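Uncharacterized protein PF1083 (Pyrococcus furiosus, PDB 3NRN) is of uncharacterised function but binds adenosine monophosphate in a Rossmann-type nucleotide pocket and probably acts as a flavin-dependent oxidoreductase of the amine oxidase family. Local coordinates at residues Leu10-Arg21 with Leu65-Gly73; Lys210-Lys220 with Thr224-Ala235. One frame throughout, in Å; residues are numbered along the deposited sequence.

Interaction 1 closes before interaction 2 opens along the chain, and their centres lie 23 Å apart. Nearest atoms are about 6 Å apart, so the two do not touch. Both belong to the nucleotide-binding part of the fold, built on the parallel sheet 25-29, 2-6, 234-237 and its neighbours. Helix 10-21 follows strand 2-6 and packs on helix 64-72 in the interior. Interaction 2 instead joins parts of a small antiparallel sheet (212-216, 221-224, 229-231), inserted along the chain between strands 205-207 and 234-237, and reaches the start of the latter. The bound AMP relates them: the side chain of Leu10 comes within about 6 Å of it, whereas Val212 bonds directly to its adenine.

Interaction 1 of 2, residues Leu10-Arg21 with Leu65-Gly73; sequences LGGLLAGAFLAR and LAHLLRILG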
# COMPACT_ATOMS: atom_id res chain seq x y z
N LEU A 10 -1.66 -0.13 -9.57
CA LEU A 10 -2.83 0.49 -8.96
C LEU A 10 -2.86 2.01 -9.19
O LEU A 10 -3.87 2.54 -9.67
CB LEU A 10 -2.85 0.20 -7.46
CG LEU A 10 -4.07 0.80 -6.74
CD1 LEU A 10 -5.35 0.18 -7.31
CD2 LEU A 10 -3.95 0.56 -5.24
N GLY A 11 -1.77 2.69 -8.87
CA GLY A 11 -1.73 4.13 -9.07
C GLY A 11 -2.01 4.53 -10.52
O GLY A 11 -2.81 5.42 -10.78
N GLY A 12 -1.34 3.87 -11.47
CA GLY A 12 -1.55 4.19 -12.88
C GLY A 12 -2.98 3.96 -13.33
O GLY A 12 -3.56 4.80 -14.02
N LEU A 13 -3.56 2.82 -12.96
CA LEU A 13 -4.93 2.48 -13.33
C LEU A 13 -5.96 3.41 -12.67
O LEU A 13 -6.99 3.72 -13.26
CB LEU A 13 -5.22 1.01 -12.99
CG LEU A 13 -4.36 0.03 -13.80
CD1 LEU A 13 -4.54 -1.39 -13.27
CD2 LEU A 13 -4.75 0.12 -15.28
N LEU A 14 -5.68 3.85 -11.44
CA LEU A 14 -6.60 4.76 -10.75
C LEU A 14 -6.62 6.09 -11.50
O LEU A 14 -7.68 6.64 -11.79
CB LEU A 14 -6.15 5.00 -9.29
CG LEU A 14 -6.40 3.86 -8.28
CD1 LEU A 14 -5.65 4.10 -6.98
CD2 LEU A 14 -7.90 3.74 -8.01
N ALA A 15 -5.43 6.61 -11.83
CA ALA A 15 -5.32 7.87 -12.55
C ALA A 15 -5.95 7.77 -13.93
O ALA A 15 -6.68 8.66 -14.36
CB ALA A 15 -3.87 8.27 -12.66
N GLY A 16 -5.66 6.67 -14.64
CA GLY A 16 -6.21 6.48 -15.97
C GLY A 16 -7.72 6.41 -15.95
O GLY A 16 -8.40 6.96 -16.83
N ALA A 17 -8.26 5.73 -14.96
CA ALA A 17 -9.70 5.60 -14.84
C ALA A 17 -10.34 6.96 -14.54
O ALA A 17 -11.33 7.33 -15.16
CB ALA A 17 -10.03 4.61 -13.73
N PHE A 18 -9.78 7.70 -13.59
CA PHE A 18 -10.34 9.00 -13.22
C PHE A 18 -10.36 9.95 -14.41
O PHE A 18 -11.37 10.62 -14.67
CB PHE A 18 -9.54 9.65 -12.08
CG PHE A 18 -10.13 10.93 -11.58
CD1 PHE A 18 -11.07 10.93 -10.55
CD2 PHE A 18 -9.79 12.16 -12.16
CE1 PHE A 18 -11.65 12.12 -10.09
CE2 PHE A 18 -10.37 13.36 -11.72
CZ PHE A 18 -11.30 13.34 -10.68
N LEU A 19 -9.25 10.01 -15.12
CA LEU A 19 -9.12 10.90 -16.26
C LEU A 19 -9.96 10.46 -17.46
O LEU A 19 -10.50 11.30 -18.18
CB LEU A 19 -7.64 11.03 -16.66
CG LEU A 19 -6.76 11.71 -15.60
CD1 LEU A 19 -5.30 11.63 -16.01
CD2 LEU A 19 -7.19 13.17 -15.43
N ALA A 20 -10.07 9.16 -17.68
CA ALA A 20 -10.87 8.66 -18.80
C ALA A 20 -12.33 9.01 -18.54
O ALA A 20 -13.06 9.42 -19.44
CB ALA A 20 -10.72 7.16 -18.93
N ARG A 21 -12.75 8.86 -17.29
CA ARG A 21 -14.12 9.18 -16.90
C ARG A 21 -14.40 10.66 -17.19
O ARG A 21 -15.49 11.01 -17.62
CB ARG A 21 -14.34 8.92 -15.41
CG ARG A 21 -15.26 7.75 -15.10
CD ARG A 21 -16.14 8.08 -13.89
NE ARG A 21 -15.38 8.78 -12.85
CZ ARG A 21 -15.71 9.96 -12.33
NH1 ARG A 21 -16.80 10.61 -12.76
NH2 ARG A 21 -14.95 10.52 -11.40
N LEU A 65 -8.65 5.35 -0.84
CA LEU A 65 -8.81 4.35 -1.90
C LEU A 65 -10.28 3.99 -2.13
O LEU A 65 -10.74 3.98 -3.26
CB LEU A 65 -8.00 3.08 -1.61
CG LEU A 65 -8.09 1.98 -2.68
CD1 LEU A 65 -7.74 2.54 -4.06
CD2 LEU A 65 -7.14 0.84 -2.32
N ALA A 66 -11.00 3.68 -1.05
CA ALA A 66 -12.42 3.34 -1.19
C ALA A 66 -13.17 4.52 -1.79
O ALA A 66 -13.99 4.34 -2.69
CB ALA A 66 -13.02 2.99 0.15
N HIS A 67 -12.87 5.73 -1.32
CA HIS A 67 -13.55 6.91 -1.84
C HIS A 67 -13.33 7.05 -3.34
O HIS A 67 -14.27 7.32 -4.08
CB HIS A 67 -13.06 8.19 -1.15
CG HIS A 67 -13.75 9.42 -1.65
ND1 HIS A 67 -15.11 9.60 -1.55
CD2 HIS A 67 -13.27 10.51 -2.30
CE1 HIS A 67 -15.45 10.75 -2.12
NE2 HIS A 67 -14.35 11.32 -2.58
N LEU A 68 -12.09 6.88 -3.78
CA LEU A 68 -11.76 7.00 -5.19
C LEU A 68 -12.49 5.95 -6.00
O LEU A 68 -13.00 6.24 -7.08
CB LEU A 68 -10.25 6.83 -5.42
CG LEU A 68 -9.38 8.07 -5.52
CD1 LEU A 68 -7.98 7.64 -6.00
CD2 LEU A 68 -10.00 9.08 -6.49
N LEU A 69 -12.53 4.73 -5.49
CA LEU A 69 -13.22 3.66 -6.20
C LEU A 69 -14.71 3.98 -6.31
O LEU A 69 -15.33 3.76 -7.36
CB LEU A 69 -13.01 2.33 -5.48
CG LEU A 69 -11.54 1.90 -5.43
CD1 LEU A 69 -11.38 0.70 -4.51
CD2 LEU A 69 -11.06 1.58 -6.85
N ARG A 70 -15.29 4.53 -5.24
CA ARG A 70 -16.71 4.86 -5.29
C ARG A 70 -17.01 5.93 -6.34
O ARG A 70 -17.89 5.75 -7.17
CB ARG A 70 -17.21 5.34 -3.92
CG ARG A 70 -18.72 5.66 -3.92
CD ARG A 70 -19.26 5.99 -2.53
NE ARG A 70 -19.00 4.90 -1.59
CZ ARG A 70 -19.39 4.90 -0.32
NH1 ARG A 70 -20.07 5.93 0.18
NH2 ARG A 70 -19.10 3.87 0.46
N ILE A 71 -16.26 7.03 -6.34
CA ILE A 71 -16.54 8.09 -7.30
C ILE A 71 -16.22 7.70 -8.74
O ILE A 71 -16.73 8.32 -9.68
CB ILE A 71 -15.80 9.41 -6.93
CG1 ILE A 71 -14.28 9.25 -7.04
CG2 ILE A 71 -16.16 9.81 -5.49
CD1 ILE A 71 -13.53 10.55 -6.90
N LEU A 72 -15.39 6.68 -8.93
CA LEU A 72 -15.06 6.21 -10.27
C LEU A 72 -16.16 5.32 -10.82
O LEU A 72 -16.22 5.05 -12.02
CB LEU A 72 -13.76 5.43 -10.27
CG LEU A 72 -12.50 6.27 -10.07
CD1 LEU A 72 -11.29 5.36 -10.04
CD2 LEU A 72 -12.38 7.30 -11.18
N GLY A 73 -17.03 4.85 -9.93
CA GLY A 73 -18.11 3.97 -10.36
C GLY A 73 -17.68 2.52 -10.28
O GLY A 73 -18.31 1.64 -10.87
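Leu14 and Leu72 interlock helix 10-21 with helix 65-72, each acting as a knob in a hole of the other helix. The axes of these short segments approach to 10.4 Å and run the same way, 34° apart, which leaves room for one interleaved layer of leucines. Leu14 enters among Leu65, Leu68, Leu69 and Leu72: its CD1 meets Leu65 CD1 at 3.9 Å, the two side chains crossing at about a right angle, and its CD2 reaches Leu69 CD2 at 4.0 Å. In return Leu72, its CG anti to the carbonyl carbon (chi1 -72°), drops between Ala17, Phe18, Arg21 and Leu14. One branch, CD1, rests on Ala17 CB at 4.0 Å; the other, CD2, presses on the backbone at Phe18 CA, only 3.3 Å away, the closest of the carbon-carbon contacts.

The aromatic contribution comes from Phe18, whose ring offers its edge, at CE1, to Ile71 CD1 at 4.0 Å.

The polar contribution is probably electrostatic. Bent at chi2 and chi3, Arg21 lays one guanidinium face over the carbonyl of Ile71, with O 3.2 Å above the plane near its centre; the N-H groups point too poorly for hydrogen bonds. With an alanine here, the Ile71 carbonyl oxygen would probably be left without the cationic group over it, and Leu72 with less cover.

Helix 10-21 carries Gly12, the last glycine of a GxGxxG sequence, and follows strand 2-6, consistent with the dinucleotide-binding helix of a Rossmann-type fold, with helix 64-72 packed against its side.

Interaction 2 of 2, residues Lys210-Lys220 with Thr224-Ala235; sequences KEVVEINIEEK and TRDNEEYSFDVA. With AMP (adenosine monophosphate), chain B.
A three-stranded antiparallel sheet, 212-216, 221-224 and 229-231, brings Glu211 and Val212 against Thr224 and Arg225. It is inserted along the chain between strands 205-207 and 234-237 of the parallel sheet, consistent with the beta-meander of Rossmann-type flavoproteins. Val212 and Thr224 form a non-hydrogen-bonded pair with diverging side chains. Next to it, Arg225 N donates to Glu211 O at 2.7 Å, nearly head-on to the carbonyl (C=O...N 168°). Because its pair with Thr224 is non-hydrogen-bonded, the backbone N and O of Val212 can turn to the nucleotide: Val212 N gives to AMP N1 at 3.1 Å, and AMP N6 gives to Val212 O at 3.1 Å, two bonds that read the adenine edge.

Charged side chains tie the turn 224-227 and the following Glu228 to residues 210-211. Lys210, bent at chi2, brings NZ to the syn side of Asp226 OD2 at 2.8 Å, and also to Glu228 OE1, a salt bridge so short that its exact geometry is doubtful. Thr224 OG1 donates to Asp226 OD1, which steadies that carboxylate, and accepts from the backbone N of Glu228. On the other flank, Arg225 NE and NH2 both reach Glu211 OE1 at 3.3 Å; these bonds are weak, with carboxylate and guanidinium planes 90° apart.

Farther along, Phe232 N donates to Lys220 O from above the carbonyl plane. The Phe232 ring is sandwiched: Lys220 CB makes a CH-pi contact 4.3 Å from its centroid, 12° off the normal, while Ala235 CB covers the opposite face. Asp233 is anchored by its OD2, which accepts from Arg2 N, and its OD1 takes a water shared with Lys220 NZ. A bend at chi3 swings that same ammonium across to the backbone, where Lys220 NZ donates to Asp233 O at 2.9 Å.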
# COMPACT_ATOMS: atom_id res chain seq x y z
N LYS A 210 4.26 -3.40 -23.75
CA LYS A 210 4.75 -2.13 -24.27
C LYS A 210 5.68 -1.57 -23.21
O LYS A 210 5.24 -1.01 -22.21
CB LYS A 210 3.60 -1.15 -24.51
CG LYS A 210 2.66 -1.58 -25.62
CD LYS A 210 3.38 -1.66 -26.95
CE LYS A 210 2.52 -2.35 -27.99
NZ LYS A 210 3.29 -2.66 -29.22
N GLU A 211 6.98 -1.74 -23.43
CA GLU A 211 7.97 -1.25 -22.48
C GLU A 211 8.42 0.14 -22.86
O GLU A 211 9.02 0.33 -23.91
CB GLU A 211 9.18 -2.18 -22.46
CG GLU A 211 10.22 -1.79 -21.43
CD GLU A 211 11.52 -2.54 -21.61
OE1 GLU A 211 11.47 -3.70 -22.05
OE2 GLU A 211 12.59 -1.97 -21.31
N VAL A 212 8.13 1.11 -22.01
CA VAL A 212 8.55 2.48 -22.29
C VAL A 212 10.05 2.60 -22.05
O VAL A 212 10.57 2.12 -21.04
CB VAL A 212 7.80 3.49 -21.39
CG1 VAL A 212 8.31 4.91 -21.67
CG2 VAL A 212 6.32 3.40 -21.65
N VAL A 213 10.76 3.24 -22.98
CA VAL A 213 12.20 3.41 -22.83
C VAL A 213 12.59 4.88 -22.80
O VAL A 213 13.73 5.22 -22.51
CB VAL A 213 12.98 2.72 -23.98
CG1 VAL A 213 12.62 1.24 -24.01
CG2 VAL A 213 12.65 3.37 -25.30
N GLU A 214 11.63 5.75 -23.06
CA GLU A 214 11.92 7.17 -23.08
C GLU A 214 10.69 8.04 -22.96
O GLU A 214 9.72 7.86 -23.70
CB GLU A 214 12.65 7.53 -24.37
CG GLU A 214 13.21 8.95 -24.41
CD GLU A 214 13.67 9.34 -25.81
OE1 GLU A 214 14.22 8.47 -26.52
OE2 GLU A 214 13.50 10.52 -26.19
N ILE A 215 10.72 8.97 -22.02
CA ILE A 215 9.62 9.92 -21.85
C ILE A 215 10.31 11.22 -22.24
O ILE A 215 11.03 11.81 -21.43
CB ILE A 215 9.13 10.01 -20.39
CG1 ILE A 215 8.61 8.65 -19.92
CG2 ILE A 215 8.02 11.05 -20.27
CD1 ILE A 215 8.15 8.62 -18.46
N ASN A 216 10.13 11.64 -23.48
CA ASN A 216 10.78 12.84 -23.96
C ASN A 216 9.98 14.09 -23.61
O ASN A 216 8.95 14.37 -24.20
CB ASN A 216 10.99 12.76 -25.47
CG ASN A 216 11.87 13.88 -26.00
OD1 ASN A 216 11.74 15.04 -25.59
ND2 ASN A 216 12.77 13.54 -26.92
N ILE A 217 10.49 14.85 -22.64
CA ILE A 217 9.85 16.08 -22.17
C ILE A 217 9.75 17.20 -23.20
O ILE A 217 8.73 17.89 -23.27
CB ILE A 217 10.58 16.64 -20.93
CG1 ILE A 217 10.48 15.63 -19.79
CG2 ILE A 217 9.98 17.96 -20.50
CD1 ILE A 217 9.09 15.19 -19.52
N GLU A 218 10.80 17.39 -23.97
CA GLU A 218 10.78 18.44 -24.99
C GLU A 218 9.78 18.15 -26.11
O GLU A 218 9.02 19.03 -26.51
CB GLU A 218 12.19 18.61 -25.58
CG GLU A 218 13.20 19.16 -24.58
CD GLU A 218 14.58 19.33 -25.20
OE1 GLU A 218 14.68 19.97 -26.27
OE2 GLU A 218 15.57 18.84 -24.60
N GLU A 219 9.76 16.91 -26.59
CA GLU A 219 8.85 16.53 -27.67
C GLU A 219 7.47 16.17 -27.14
O GLU A 219 6.47 16.23 -27.86
CB GLU A 219 9.36 15.30 -28.43
CG GLU A 219 10.78 15.36 -28.96
CD GLU A 219 11.15 14.10 -29.73
OE1 GLU A 219 10.84 12.99 -29.24
OE2 GLU A 219 11.74 14.21 -30.82
N LYS A 220 7.44 15.80 -25.86
CA LYS A 220 6.21 15.37 -25.22
C LYS A 220 5.74 14.11 -25.95
O LYS A 220 4.62 14.02 -26.45
CB LYS A 220 5.14 16.46 -25.26
CG LYS A 220 5.54 17.73 -24.52
CD LYS A 220 4.34 18.65 -24.26
CE LYS A 220 3.44 18.12 -23.16
NZ LYS A 220 2.27 19.02 -22.90
N THR A 224 8.56 3.45 -26.95
CA THR A 224 8.59 2.10 -26.42
C THR A 224 9.77 1.34 -27.02
O THR A 224 10.32 1.74 -28.05
CB THR A 224 7.31 1.35 -26.77
OG1 THR A 224 7.13 1.37 -28.19
CG2 THR A 224 6.11 2.02 -26.11
N ARG A 225 10.16 0.24 -26.38
CA ARG A 225 11.27 -0.57 -26.86
C ARG A 225 11.06 -0.96 -28.33
O ARG A 225 12.01 -0.97 -29.11
CB ARG A 225 11.40 -1.83 -26.00
CG ARG A 225 12.51 -2.79 -26.42
CD ARG A 225 13.81 -2.55 -25.65
NE ARG A 225 13.82 -3.24 -24.37
CZ ARG A 225 14.44 -4.41 -24.14
NH1 ARG A 225 15.10 -5.02 -25.11
NH2 ARG A 225 14.39 -4.96 -22.93
N ASP A 226 9.82 -1.27 -28.70
CA ASP A 226 9.51 -1.68 -30.07
C ASP A 226 9.27 -0.52 -31.05
O ASP A 226 8.63 -0.69 -32.08
CB ASP A 226 8.32 -2.65 -30.08
CG ASP A 226 7.06 -2.05 -29.47
OD1 ASP A 226 7.16 -1.40 -28.41
OD2 ASP A 226 5.98 -2.24 -30.05
N ASN A 227 9.79 0.65 -30.70
CA ASN A 227 9.70 1.86 -31.52
C ASN A 227 8.34 2.51 -31.78
O ASN A 227 8.17 3.19 -32.79
CB ASN A 227 10.38 1.63 -32.88
CG ASN A 227 11.87 1.39 -32.76
OD1 ASN A 227 12.50 1.80 -31.79
ND2 ASN A 227 12.44 0.75 -33.77
N GLU A 228 7.36 2.31 -30.91
CA GLU A 228 6.09 2.98 -31.14
C GLU A 228 6.12 4.36 -30.50
O GLU A 228 6.76 4.56 -29.47
CB GLU A 228 4.93 2.15 -30.57
CG GLU A 228 4.64 0.92 -31.41
CD GLU A 228 3.37 0.24 -31.00
OE1 GLU A 228 3.31 -0.29 -29.88
OE2 GLU A 228 2.42 0.25 -31.82
N GLU A 229 5.43 5.31 -31.13
CA GLU A 229 5.38 6.70 -30.66
C GLU A 229 4.01 7.10 -30.14
O GLU A 229 3.00 6.87 -30.81
CB GLU A 229 5.75 7.67 -31.78
CG GLU A 229 7.09 7.41 -32.39
CD GLU A 229 8.05 6.86 -31.38
OE1 GLU A 229 7.93 7.26 -30.20
OE2 GLU A 229 8.91 6.03 -31.74
N TYR A 230 3.99 7.71 -28.95
CA TYR A 230 2.76 8.17 -28.33
C TYR A 230 2.97 9.58 -27.80
O TYR A 230 3.69 9.76 -26.82
CB TYR A 230 2.38 7.25 -27.16
CG TYR A 230 2.20 5.81 -27.55
CD1 TYR A 230 0.98 5.35 -28.04
CD2 TYR A 230 3.25 4.90 -27.44
CE1 TYR A 230 0.81 4.02 -28.41
CE2 TYR A 230 3.10 3.58 -27.81
CZ TYR A 230 1.88 3.14 -28.29
OH TYR A 230 1.73 1.82 -28.65
N SER A 231 2.37 10.57 -28.45
CA SER A 231 2.50 11.95 -28.00
C SER A 231 1.54 12.15 -26.81
O SER A 231 0.53 11.48 -26.71
CB SER A 231 2.14 12.90 -29.14
OG SER A 231 0.86 12.59 -29.66
N PHE A 232 1.86 13.08 -25.92
CA PHE A 232 1.01 13.31 -24.76
C PHE A 232 0.94 14.77 -24.33
O PHE A 232 1.84 15.56 -24.61
CB PHE A 232 1.52 12.47 -23.58
CG PHE A 232 2.86 12.93 -23.03
CD1 PHE A 232 2.94 13.97 -22.11
CD2 PHE A 232 4.04 12.31 -23.44
CE1 PHE A 232 4.18 14.39 -21.61
CE2 PHE A 232 5.27 12.73 -22.96
CZ PHE A 232 5.34 13.77 -22.04
N ASP A 233 -0.15 15.12 -23.64
CA ASP A 233 -0.32 16.47 -23.09
C ASP A 233 0.18 16.35 -21.65
O ASP A 233 0.78 17.27 -21.10
CB ASP A 233 -1.79 16.89 -23.13
CG ASP A 233 -2.29 17.11 -24.55
OD1 ASP A 233 -1.64 17.87 -25.30
OD2 ASP A 233 -3.32 16.52 -24.93
N VAL A 234 -0.07 15.18 -21.07
CA VAL A 234 0.34 14.85 -19.71
C VAL A 234 0.75 13.38 -19.66
O VAL A 234 0.15 12.53 -20.32
CB VAL A 234 -0.81 15.08 -18.70
CG1 VAL A 234 -0.48 14.42 -17.38
CG2 VAL A 234 -1.02 16.58 -18.49
N ALA A 235 1.78 13.09 -18.87
CA ALA A 235 2.25 11.72 -18.72
C ALA A 235 2.19 11.37 -17.23
O ALA A 235 2.66 12.14 -16.39
CB ALA A 235 3.68 11.59 -19.24
P AMP B . 3.39 -1.31 -9.40
O1P AMP B . 3.05 0.17 -9.38
O2P AMP B . 4.86 -1.49 -9.01
O3P AMP B . 2.40 -2.17 -8.73
O5' AMP B . 3.36 -1.55 -10.98
C5' AMP B . 4.03 -0.63 -11.85
C4' AMP B . 3.80 -1.25 -13.22
O4' AMP B . 4.71 -0.71 -14.19
C3' AMP B . 3.96 -2.76 -13.27
O3' AMP B . 2.72 -3.22 -13.83
C2' AMP B . 5.16 -2.94 -14.23
O2' AMP B . 5.15 -4.13 -15.04
C1' AMP B . 5.02 -1.71 -15.10
N9 AMP B . 6.27 -1.20 -15.68
C8 AMP B . 7.49 -1.10 -15.08
N7 AMP B . 8.37 -0.49 -15.91
C5 AMP B . 7.69 -0.13 -17.01
C6 AMP B . 8.06 0.55 -18.26
N6 AMP B . 9.34 0.95 -18.44
N1 AMP B . 7.06 0.73 -19.17
C2 AMP B . 5.76 0.34 -18.92
N3 AMP B . 5.37 -0.34 -17.81
C4 AMP B . 6.30 -0.59 -16.86
O HOH W 1 7.76 -2.54 -26.21
O HOH W 2 0.38 19.32 -24.80